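PDB 4F53: SusD homolog from Bacteroides ovatus, which probably binds mucin O-glycans, as a TPR-like member of the SusD/RagB family of outer-membrane lipoproteins. Local coordinates for residues R29-N34 / Y100-N105; F112-E117 / I167-K172; V123-T128 / A157-D162; Q176-S181 / S191-F196. All blocks are in the same frame, centred on the assembly; numbering follows the deposited sequence. Where two conformers were deposited one is given.

Contact 1: residues R29-N34 / Y100-N105. With ACT (acetate ion), chain C.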
# COMPACT_ATOMS: atom_id res chain seq x y z
N ARG A 29 15.95 -6.71 21.54
CA ARG A 29 16.37 -6.78 20.13
C ARG A 29 15.40 -7.66 19.34
O ARG A 29 15.00 -7.31 18.24
CB ARG A 29 17.79 -7.36 20.07
CG ARG A 29 18.24 -7.87 18.70
CD ARG A 29 19.22 -9.01 18.86
NE ARG A 29 19.40 -9.75 17.61
CZ ARG A 29 20.31 -10.70 17.42
NH1 ARG A 29 21.14 -11.04 18.40
NH2 ARG A 29 20.40 -11.31 16.24
N SER A 30 15.03 -8.80 19.93
CA SER A 30 14.10 -9.76 19.36
C SER A 30 12.69 -9.14 19.17
O SER A 30 12.11 -9.28 18.10
CB SER A 30 14.05 -11.00 20.25
OG SER A 30 13.22 -12.00 19.68
N LEU A 31 12.18 -8.42 20.19
CA LEU A 31 10.87 -7.76 20.19
C LEU A 31 10.84 -6.63 19.18
O LEU A 31 9.88 -6.56 18.41
CB LEU A 31 10.49 -7.25 21.60
CG LEU A 31 10.39 -8.32 22.71
CD1 LEU A 31 10.35 -7.70 24.08
CD2 LEU A 31 9.22 -9.25 22.51
N ALA A 32 11.89 -5.78 19.15
CA ALA A 32 12.04 -4.65 18.21
C ALA A 32 11.99 -5.15 16.76
O ALA A 32 11.33 -4.55 15.90
CB ALA A 32 13.35 -3.91 18.48
N LEU A 33 12.66 -6.29 16.50
CA LEU A 33 12.72 -6.92 15.19
C LEU A 33 11.34 -7.41 14.73
O LEU A 33 11.04 -7.25 13.55
CB LEU A 33 13.73 -8.08 15.18
CG LEU A 33 15.20 -7.74 14.95
CD1 LEU A 33 16.05 -8.99 15.05
CD2 LEU A 33 15.41 -7.05 13.59
N ASN A 34 10.52 -8.00 15.63
CA ASN A 34 9.20 -8.50 15.26
C ASN A 34 8.26 -7.28 14.96
O ASN A 34 7.48 -7.32 14.02
CB ASN A 34 8.64 -9.42 16.39
CG ASN A 34 9.53 -10.59 16.84
OD1 ASN A 34 10.51 -11.00 16.19
ND2 ASN A 34 9.20 -11.18 18.00
N TYR A 100 4.80 -5.49 21.77
CA TYR A 100 4.85 -4.05 22.03
C TYR A 100 4.76 -3.79 23.55
O TYR A 100 5.60 -3.07 24.10
CB TYR A 100 3.73 -3.34 21.25
CG TYR A 100 3.50 -1.90 21.64
CD1 TYR A 100 4.29 -0.88 21.11
CD2 TYR A 100 2.49 -1.54 22.53
CE1 TYR A 100 4.08 0.45 21.46
CE2 TYR A 100 2.27 -0.22 22.89
CZ TYR A 100 3.07 0.78 22.36
OH TYR A 100 2.84 2.08 22.72
N PHE A 101 3.78 -4.39 24.22
CA PHE A 101 3.61 -4.21 25.67
C PHE A 101 4.80 -4.81 26.43
O PHE A 101 5.25 -4.23 27.42
CB PHE A 101 2.29 -4.83 26.15
CG PHE A 101 1.06 -4.12 25.64
CD1 PHE A 101 0.89 -2.75 25.84
CD2 PHE A 101 0.03 -4.82 25.02
CE1 PHE A 101 -0.25 -2.09 25.38
CE2 PHE A 101 -1.12 -4.16 24.56
CZ PHE A 101 -1.24 -2.80 24.74
N ASN A 102 5.34 -5.94 25.94
CA ASN A 102 6.47 -6.61 26.55
C ASN A 102 7.73 -5.73 26.47
O ASN A 102 8.39 -5.56 27.50
CB ASN A 102 6.69 -7.98 25.93
CG ASN A 102 7.62 -8.88 26.71
OD1 ASN A 102 8.01 -8.61 27.86
ND2 ASN A 102 8.03 -9.96 26.08
N LEU A 103 8.04 -5.17 25.28
CA LEU A 103 9.19 -4.27 25.04
C LEU A 103 9.15 -3.06 25.98
O LEU A 103 10.20 -2.66 26.48
CB LEU A 103 9.23 -3.79 23.57
CG LEU A 103 10.48 -3.01 23.12
CD1 LEU A 103 10.81 -3.30 21.68
CD2 LEU A 103 10.31 -1.51 23.30
N LYS A 104 7.95 -2.48 26.22
CA LYS A 104 7.76 -1.34 27.11
C LYS A 104 8.06 -1.73 28.57
O LYS A 104 8.53 -0.88 29.33
CB LYS A 104 6.34 -0.76 26.97
CG LYS A 104 6.10 0.04 25.69
CD LYS A 104 4.61 0.30 25.53
CE LYS A 104 4.24 1.75 25.70
NZ LYS A 104 2.76 1.93 25.82
N ASN A 105 7.84 -3.01 28.95
CA ASN A 105 8.15 -3.54 30.30
C ASN A 105 9.62 -3.98 30.41
O ASN A 105 10.14 -4.08 31.51
CB ASN A 105 7.24 -4.74 30.66
CG ASN A 105 5.76 -4.46 30.73
OD1 ASN A 105 5.31 -3.34 31.01
ND2 ASN A 105 4.95 -5.50 30.52
C ACT C . -0.71 3.05 24.84
O ACT C . -0.80 1.89 25.30
OXT ACT C . 0.33 3.79 24.93
CH3 ACT C . -1.97 3.62 24.12
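Leu31 and Leu103 carry the apolar part, where their CA atoms come within 6.2 Å. With its CG anti to the carbonyl carbon (chi1 -60°), Leu31 sets CD1 against the facing backbone, 3.6 Å from Leu103 N. Leu103 was built in two conformers; in the one described, its CD1 returns the contact, lying 3.7 Å from Ala32 N. Both Leu31 methyls also touch the Asn102 amide, each 3.8 Å from ND2, and the two side chains cross at about a right angle. That touch is van der Waals; the polar partner of Asn102 OD1 is Gln106 NE2. The helix axes pass 9.5 Å apart at 146°, so helices 25-37 and 82-106 pack roughly antiparallel in the TPR-like helical scaffold of the SusD family. Helix 110-131 covers the pair, with Phe112 on Ala32 and Leu113 and Ala116 on Leu103.

No hydrogen bond crosses between the two segments, though Asn34 ND2 bonds to Asp99 OD2 just beside them. Lys104, bent at chi3, lays CD 3.5 Å above the Tyr100 ring, toward the rim, and its NZ donates to Tyr100 OH at 3.1 Å. The same hydroxyl is hydrogen-bonded to Glu117 OE1. A phenylalanine replacing Tyr100 would probably leave the lysine ammonium and the glutamate carboxylate without the hydroxyl that links them. Lys104 NZ also makes a weak bond, 3.2 Å, to OXT of an acetate probably left from crystallisation.

Contact 2: residues F112-E117 / I167-K172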
# COMPACT_ATOMS: atom_id res chain seq x y z
N PHE A 112 14.69 3.08 21.78
CA PHE A 112 13.99 1.83 21.49
C PHE A 112 12.48 1.97 21.68
O PHE A 112 11.71 1.36 20.95
CB PHE A 112 14.57 0.68 22.32
CG PHE A 112 15.65 -0.07 21.58
CD1 PHE A 112 16.94 0.44 21.49
CD2 PHE A 112 15.36 -1.27 20.91
CE1 PHE A 112 17.93 -0.23 20.76
CE2 PHE A 112 16.36 -1.95 20.20
CZ PHE A 112 17.63 -1.43 20.12
N LEU A 113 12.06 2.79 22.64
CA LEU A 113 10.63 3.03 22.89
C LEU A 113 10.05 3.93 21.80
O LEU A 113 8.89 3.74 21.42
CB LEU A 113 10.42 3.65 24.28
CG LEU A 113 10.82 2.78 25.45
CD1 LEU A 113 11.04 3.62 26.69
CD2 LEU A 113 9.84 1.61 25.66
N SER A 114 10.88 4.85 21.25
CA SER A 114 10.48 5.74 20.17
C SER A 114 10.34 4.96 18.86
O SER A 114 9.38 5.18 18.12
CB SER A 114 11.47 6.89 20.02
OG SER A 114 11.27 7.78 21.10
N LEU A 115 11.26 4.03 18.61
CA LEU A 115 11.20 3.17 17.43
C LEU A 115 10.00 2.21 17.52
O LEU A 115 9.29 2.04 16.54
CB LEU A 115 12.50 2.39 17.28
CG LEU A 115 13.68 3.16 16.75
CD1 LEU A 115 14.93 2.36 16.96
CD2 LEU A 115 13.51 3.52 15.29
N ALA A 116 9.74 1.63 18.71
CA ALA A 116 8.58 0.76 18.95
C ALA A 116 7.28 1.51 18.63
O ALA A 116 6.41 0.96 17.95
CB ALA A 116 8.58 0.26 20.40
N GLU A 117 7.17 2.78 19.08
CA GLU A 117 6.02 3.65 18.80
C GLU A 117 5.92 3.99 17.31
O GLU A 117 4.81 4.07 16.79
CB GLU A 117 6.08 4.95 19.62
CG GLU A 117 4.72 5.56 19.87
CD GLU A 117 3.78 4.70 20.70
OE1 GLU A 117 4.28 3.89 21.53
OE2 GLU A 117 2.55 4.82 20.52
N ILE A 167 10.16 12.17 16.28
CA ILE A 167 11.06 12.96 15.42
C ILE A 167 12.09 13.73 16.31
O ILE A 167 13.28 13.72 15.99
CB ILE A 167 10.21 13.88 14.50
CG1 ILE A 167 9.52 13.06 13.39
CG2 ILE A 167 11.07 15.02 13.89
CD1 ILE A 167 8.34 13.74 12.69
N THR A 168 11.62 14.36 17.42
CA THR A 168 12.45 15.09 18.39
C THR A 168 13.49 14.14 19.01
O THR A 168 14.67 14.48 19.05
CB THR A 168 11.56 15.76 19.45
OG1 THR A 168 10.72 16.72 18.79
CG2 THR A 168 12.37 16.46 20.56
N VAL A 169 13.07 12.93 19.44
CA VAL A 169 13.96 11.92 20.03
C VAL A 169 15.01 11.46 18.98
O VAL A 169 16.19 11.46 19.28
CB VAL A 169 13.17 10.72 20.62
CG1 VAL A 169 14.10 9.56 20.99
CG2 VAL A 169 12.36 11.17 21.84
N LEU A 170 14.59 11.14 17.76
CA LEU A 170 15.52 10.67 16.72
C LEU A 170 16.54 11.75 16.30
O LEU A 170 17.68 11.40 15.98
CB LEU A 170 14.76 10.15 15.51
CG LEU A 170 13.90 8.90 15.71
CD1 LEU A 170 13.11 8.59 14.46
CD2 LEU A 170 14.73 7.70 16.14
N GLY A 171 16.10 13.02 16.32
CA GLY A 171 16.91 14.19 16.02
C GLY A 171 18.05 14.41 17.00
O GLY A 171 19.18 14.66 16.57
N LYS A 172 17.76 14.28 18.33
CA LYS A 172 18.78 14.49 19.35
C LYS A 172 19.84 13.38 19.34
O LYS A 172 20.98 13.66 19.69
CB LYS A 172 18.18 14.71 20.76
CG LYS A 172 17.57 13.51 21.46
CD LYS A 172 16.96 13.96 22.78
CE LYS A 172 16.95 12.87 23.81
NZ LYS A 172 18.31 12.58 24.34
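Ser114 and Val169 meet head on: the serine hydroxyl points into the fork of the valine, with OG 3.3 Å from Val169 CG1. The branch carbon CB of Val169 is 3.5 Å from the same OG, and CG2 of Val169 is 3.6 Å from it, so the oxygen is seated against the whole isopropyl group instead of brushing one methyl. The fork is presented this way because Val169 CG1 stands anti to the backbone N (chi1 169°) and CG2 anti to the carbonyl carbon. The hydroxyl needs nothing from the valine: with OG beside the backbone N (chi1 -74°), it is turned back along its own helix and bonds to Glu110 O, one turn earlier. A buried polar atom is thus satisfied while its outer side packs against carbon.

The close approach of helices 110-131 and 152-173, with the CA atoms of Ser114 and Val169 7.1 Å apart, is consistent with the small size of the serine. The two segments run in roughly opposite directions, as neighbours in the all-helical, TPR-like framework of this SusD homolog.

Beside this pair, Leu115 and Leu170 leave their backbones at an angle to the interface, and their methyl ends close the distance. They meet tip to tip, CD2 of Leu115 lying 4.4 Å from CD2 of Leu170, a looser touch than that at the serine. Trp193 of helix 190-207 packs on both leucines, and Phe178 also lies on Leu115. On its other flank, helix 110-131 puts Phe112 against Val28 of helix 25-37.

Contact 3: residues V123-T128 / A157-D162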
# COMPACT_ATOMS: atom_id res chain seq x y z
N VAL A 123 2.10 0.42 11.45
CA VAL A 123 1.28 -0.80 11.43
C VAL A 123 -0.19 -0.44 11.60
O VAL A 123 -1.03 -0.87 10.81
CB VAL A 123 1.75 -1.83 12.49
CG1 VAL A 123 0.79 -3.02 12.57
CG2 VAL A 123 3.15 -2.32 12.16
N MSE A 124 -0.50 0.36 12.61
CA MSE A 124 -1.88 0.73 12.90
C MSE A 124 -2.40 1.76 11.89
O MSE A 124 -3.61 1.86 11.72
CB MSE A 124 -2.04 1.16 14.37
CG MSE A 124 -1.74 0.01 15.32
SE MSE A 124 -2.89 -1.56 15.00
CE MSE A 124 -1.68 -3.06 15.51
N LEU A 125 -1.50 2.45 11.16
CA LEU A 125 -1.88 3.32 10.03
C LEU A 125 -2.52 2.44 8.93
O LEU A 125 -3.54 2.83 8.41
CB LEU A 125 -0.68 4.12 9.46
CG LEU A 125 -0.96 5.12 8.31
CD1 LEU A 125 -1.93 6.24 8.77
CD2 LEU A 125 0.34 5.73 7.80
N ARG A 126 -1.95 1.25 8.63
CA ARG A 126 -2.52 0.30 7.66
C ARG A 126 -3.93 -0.12 8.09
O ARG A 126 -4.84 -0.17 7.27
CB ARG A 126 -1.69 -1.00 7.51
CG ARG A 126 -0.23 -0.85 7.18
CD ARG A 126 0.42 -2.23 7.19
NE ARG A 126 -0.33 -3.14 6.33
CZ ARG A 126 0.17 -3.82 5.31
NH1 ARG A 126 1.47 -3.76 5.04
NH2 ARG A 126 -0.61 -4.60 4.58
N VAL A 127 -4.08 -0.45 9.39
CA VAL A 127 -5.33 -0.92 10.00
C VAL A 127 -6.41 0.18 9.98
O VAL A 127 -7.53 -0.10 9.52
CB VAL A 127 -5.12 -1.52 11.42
CG1 VAL A 127 -6.42 -2.12 11.96
CG2 VAL A 127 -3.99 -2.57 11.42
N THR A 128 -6.11 1.42 10.42
CA THR A 128 -7.13 2.47 10.36
C THR A 128 -7.44 2.82 8.89
O THR A 128 -8.60 3.06 8.56
CB THR A 128 -6.82 3.71 11.23
OG1 THR A 128 -7.97 4.53 11.16
CG2 THR A 128 -5.60 4.53 10.75
N ALA A 157 -4.77 12.09 14.82
CA ALA A 157 -4.31 13.16 15.70
C ALA A 157 -3.32 12.64 16.75
O ALA A 157 -2.28 13.26 16.95
CB ALA A 157 -5.48 13.85 16.38
N LYS A 158 -3.61 11.48 17.38
CA LYS A 158 -2.70 10.90 18.37
C LYS A 158 -1.38 10.46 17.68
O LYS A 158 -0.30 10.81 18.16
CB LYS A 158 -3.35 9.73 19.12
CG LYS A 158 -2.40 9.10 20.12
CD LYS A 158 -3.04 8.05 21.02
CE LYS A 158 -2.03 7.02 21.48
NZ LYS A 158 -0.85 7.62 22.19
N MSE A 159 -1.47 9.78 16.54
CA MSE A 159 -0.31 9.33 15.77
C MSE A 159 0.59 10.49 15.38
O MSE A 159 1.81 10.40 15.56
CB MSE A 159 -0.73 8.60 14.47
CG MSE A 159 -1.26 7.18 14.71
SE MSE A 159 -1.86 6.44 13.00
CE MSE A 159 -2.10 4.66 13.67
N LEU A 160 0.00 11.58 14.85
CA LEU A 160 0.77 12.74 14.38
C LEU A 160 1.46 13.45 15.55
O LEU A 160 2.63 13.82 15.44
CB LEU A 160 -0.08 13.71 13.54
CG LEU A 160 -0.26 13.29 12.06
CD1 LEU A 160 -1.51 13.93 11.43
CD2 LEU A 160 1.00 13.63 11.22
N GLU A 161 0.78 13.54 16.70
CA GLU A 161 1.32 14.15 17.91
C GLU A 161 2.47 13.29 18.48
O GLU A 161 3.50 13.83 18.88
CB GLU A 161 0.20 14.31 18.94
CG GLU A 161 0.64 14.91 20.25
CD GLU A 161 -0.48 15.35 21.18
OE1 GLU A 161 -1.57 15.71 20.67
OE2 GLU A 161 -0.25 15.36 22.41
N ASP A 162 2.30 11.97 18.52
CA ASP A 162 3.34 11.06 18.99
C ASP A 162 4.53 11.04 18.01
O ASP A 162 5.68 11.03 18.46
CB ASP A 162 2.80 9.63 19.22
CG ASP A 162 1.81 9.52 20.39
OD1 ASP A 162 1.77 10.46 21.24
OD2 ASP A 162 1.05 8.54 20.44
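The shortest polar bond, a salt bridge of 2.7 Å from Lys158 NZ to the syn lone pair of Asp162 OD2, ties one turn of helix 152-173 together beside Met159, the residue that reaches across to Met124 and Leu125. Met159 and Met124 are both present as selenomethionine. Beyond CG the Met159 chain is fully extended (chi2 176°, chi3 170°), so its methyl is delivered straight to helix 110-131. There CE presses on the peptide link between Met124 and Leu125, 3.4 Å from Met124 C and equally 3.4 Å from Leu125 N. The same methyl lies 3.6 Å from Met124 CB. Behind it the selenium touches the neighbouring side chain more loosely, Met159 SE to Leu125 CD1 being 4.2 Å.

Met124 starts out toward the other helix but bends at chi2 (-58°), carrying its own selenium away; Tyr97 of helix 82-106 packs on this side chain. Tyr136 touches both Met124 and Met159, and Met204 of helix 190-207 also packs on Met159. This places the contact deep among the helices of the TPR-like SusD fold. A polar tie lies nearby at Thr128 OG1, which is hydrogen-bonded to Gly132 O and Gln152 NE2.

No hydrogen bond joins the two segments. With the CA atoms of Leu125 and Met159 8.5 Å apart, their cohesion is dispersive and rests mainly on one long, extended side chain reaching from one backbone to the other.

Contact 4: residues Q176-S181 / S191-F196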
# COMPACT_ATOMS: atom_id res chain seq x y z
N GLN A 176 24.48 9.35 16.04
CA GLN A 176 24.71 8.16 16.87
C GLN A 176 23.95 6.98 16.24
O GLN A 176 22.91 7.16 15.59
CB GLN A 176 24.28 8.36 18.34
CG GLN A 176 25.06 9.45 19.08
CD GLN A 176 24.65 9.60 20.54
OE1 GLN A 176 23.47 9.59 20.90
NE2 GLN A 176 25.63 9.80 21.41
N SER A 177 24.50 5.78 16.41
CA SER A 177 23.92 4.55 15.88
C SER A 177 23.57 3.59 17.00
O SER A 177 24.21 3.61 18.05
CB SER A 177 24.90 3.89 14.91
OG SER A 177 24.40 2.66 14.40
N PHE A 178 22.55 2.75 16.79
CA PHE A 178 22.15 1.72 17.74
C PHE A 178 22.54 0.37 17.11
O PHE A 178 23.05 0.36 15.98
CB PHE A 178 20.68 1.80 18.15
CG PHE A 178 19.66 1.68 17.04
CD1 PHE A 178 19.25 2.80 16.32
CD2 PHE A 178 19.04 0.46 16.77
CE1 PHE A 178 18.28 2.69 15.32
CE2 PHE A 178 18.06 0.35 15.78
CZ PHE A 178 17.69 1.47 15.06
N SER A 179 22.37 -0.74 17.84
CA SER A 179 22.78 -2.07 17.41
C SER A 179 22.11 -2.48 16.10
O SER A 179 20.88 -2.50 16.01
CB SER A 179 22.51 -3.10 18.49
OG SER A 179 23.06 -4.36 18.15
N SER A 180 22.95 -2.77 15.09
CA SER A 180 22.52 -3.15 13.75
C SER A 180 21.71 -4.46 13.73
O SER A 180 20.89 -4.64 12.82
CB SER A 180 23.73 -3.25 12.83
OG SER A 180 24.56 -4.33 13.21
N SER A 181 21.90 -5.34 14.73
CA SER A 181 21.17 -6.60 14.81
C SER A 181 19.68 -6.39 15.15
O SER A 181 18.89 -7.31 14.91
CB SER A 181 21.82 -7.54 15.82
OG SER A 181 21.77 -7.00 17.13
N SER A 191 19.82 8.46 11.99
CA SER A 191 19.56 9.59 11.08
C SER A 191 18.69 9.15 9.87
O SER A 191 17.91 9.94 9.36
CB SER A 191 20.87 10.21 10.60
OG SER A 191 21.57 9.36 9.71
N ALA A 192 18.81 7.89 9.45
CA ALA A 192 17.98 7.30 8.40
C ALA A 192 16.52 7.15 8.89
O ALA A 192 15.59 7.37 8.12
CB ALA A 192 18.55 5.96 7.96
N TRP A 193 16.32 6.85 10.19
CA TRP A 193 15.02 6.72 10.86
C TRP A 193 14.37 8.09 11.04
O TRP A 193 13.15 8.17 11.00
CB TRP A 193 15.17 5.99 12.21
CG TRP A 193 15.23 4.51 12.03
CD1 TRP A 193 16.29 3.69 12.32
CD2 TRP A 193 14.22 3.66 11.47
NE1 TRP A 193 16.00 2.39 11.98
CE2 TRP A 193 14.75 2.35 11.41
CE3 TRP A 193 12.94 3.89 10.91
CZ2 TRP A 193 14.03 1.27 10.88
CZ3 TRP A 193 12.23 2.83 10.38
CH2 TRP A 193 12.76 1.53 10.39
N TYR A 194 15.19 9.13 11.24
CA TYR A 194 14.78 10.54 11.35
C TYR A 194 14.12 10.95 10.05
O TYR A 194 13.04 11.54 10.08
CB TYR A 194 15.99 11.44 11.67
CG TYR A 194 15.65 12.91 11.79
CD1 TYR A 194 15.08 13.42 12.96
CD2 TYR A 194 15.88 13.80 10.74
CE1 TYR A 194 14.76 14.77 13.08
CE2 TYR A 194 15.55 15.15 10.84
CZ TYR A 194 15.00 15.64 12.02
OH TYR A 194 14.67 16.97 12.16
N LYS A 195 14.75 10.62 8.89
CA LYS A 195 14.22 10.92 7.56
C LYS A 195 12.95 10.14 7.29
O LYS A 195 12.02 10.69 6.71
CB LYS A 195 15.25 10.59 6.45
CG LYS A 195 16.49 11.49 6.51
CD LYS A 195 17.30 11.30 5.26
CE LYS A 195 18.73 11.74 5.46
NZ LYS A 195 19.50 11.60 4.20
N PHE A 196 12.89 8.87 7.73
CA PHE A 196 11.72 7.99 7.58
C PHE A 196 10.53 8.60 8.34
O PHE A 196 9.45 8.70 7.76
CB PHE A 196 12.05 6.56 8.10
CG PHE A 196 10.92 5.55 8.07
CD1 PHE A 196 9.94 5.54 9.05
CD2 PHE A 196 10.85 4.61 7.05
CE1 PHE A 196 8.88 4.61 9.00
CE2 PHE A 196 9.82 3.66 7.02
CZ PHE A 196 8.85 3.66 8.00
O HOH W 1 22.97 8.16 12.75
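Gln176 to Ser179 run as extended chain before turning into a 3-10 segment at Ser180, and Phe178 makes backbone hydrogen bonds with Gly188, so the connection folds back on itself ahead of helix 190-207. This is the loop joining helices 152-173 and 190-207 in the TPR-like SusD fold, and an aromatic pair is the main side-chain contact between the loop segment and the helix that follows.

Phe178 has its CG between the backbone N and the carbonyl carbon (chi1 59°), which turns the ring toward Trp193. The two side chains cross at about a right angle, yet their ring planes are inclined by only 31°, with the phenyl and five-membered ring centroids 5.7 Å apart. The arrangement is oblique, neither a stack nor a T. The rim of the phenyl does the touching: Phe178 CZ is 3.6 Å from Trp193 NE1, and Phe178 CE1 is 3.7 Å from Trp193 CD1, with the indole atoms near the phenyl plane. The indole N-H has its polar partner elsewhere, in Asp183 OD2, and Tyr186 meets the indole edge to face. An alanine in place of Phe178 would probably leave NE1 and CD1 of Trp193 and the neighbouring Leu115 without the phenyl they both pack on, opening a gap there.

At its benzo end, Trp193 puts CZ3 over the centre of the Phe196 ring, 3.7 Å above its plane. Gln176 O is hydrogen-bonded to Thr190 OG1, and a water also bridges the two segments: it accepts from Ser191 N at 3.3 Å and lies 3.0 Å from Gln176 O.

How the contacts relate
Contacts 2 and 3 join the same two helices, 110-131 and 152-173, at places about 15 Å apart between centres: contact 2 by a small serine at close range, contact 3 by a long side chain across a wider backbone spacing. Contact 3 lies nearest the centre of the chain. Contacts 1, 2 and 3 are buried, whereas contact 4, partly buried at a loop, is aromatic. None of the four has a direct hydrogen bond between its segments; only contact 4 among them has a water bridging the two. Contact 2 touches both contact 1 and contact 4, and Ser181 O of contact 4 packs on Leu33 CD1 of contact 1. Between contacts 2 and 3, the like-charged Glu117 and Asp162 come close, with 4.0 Å from OE2 to OD2.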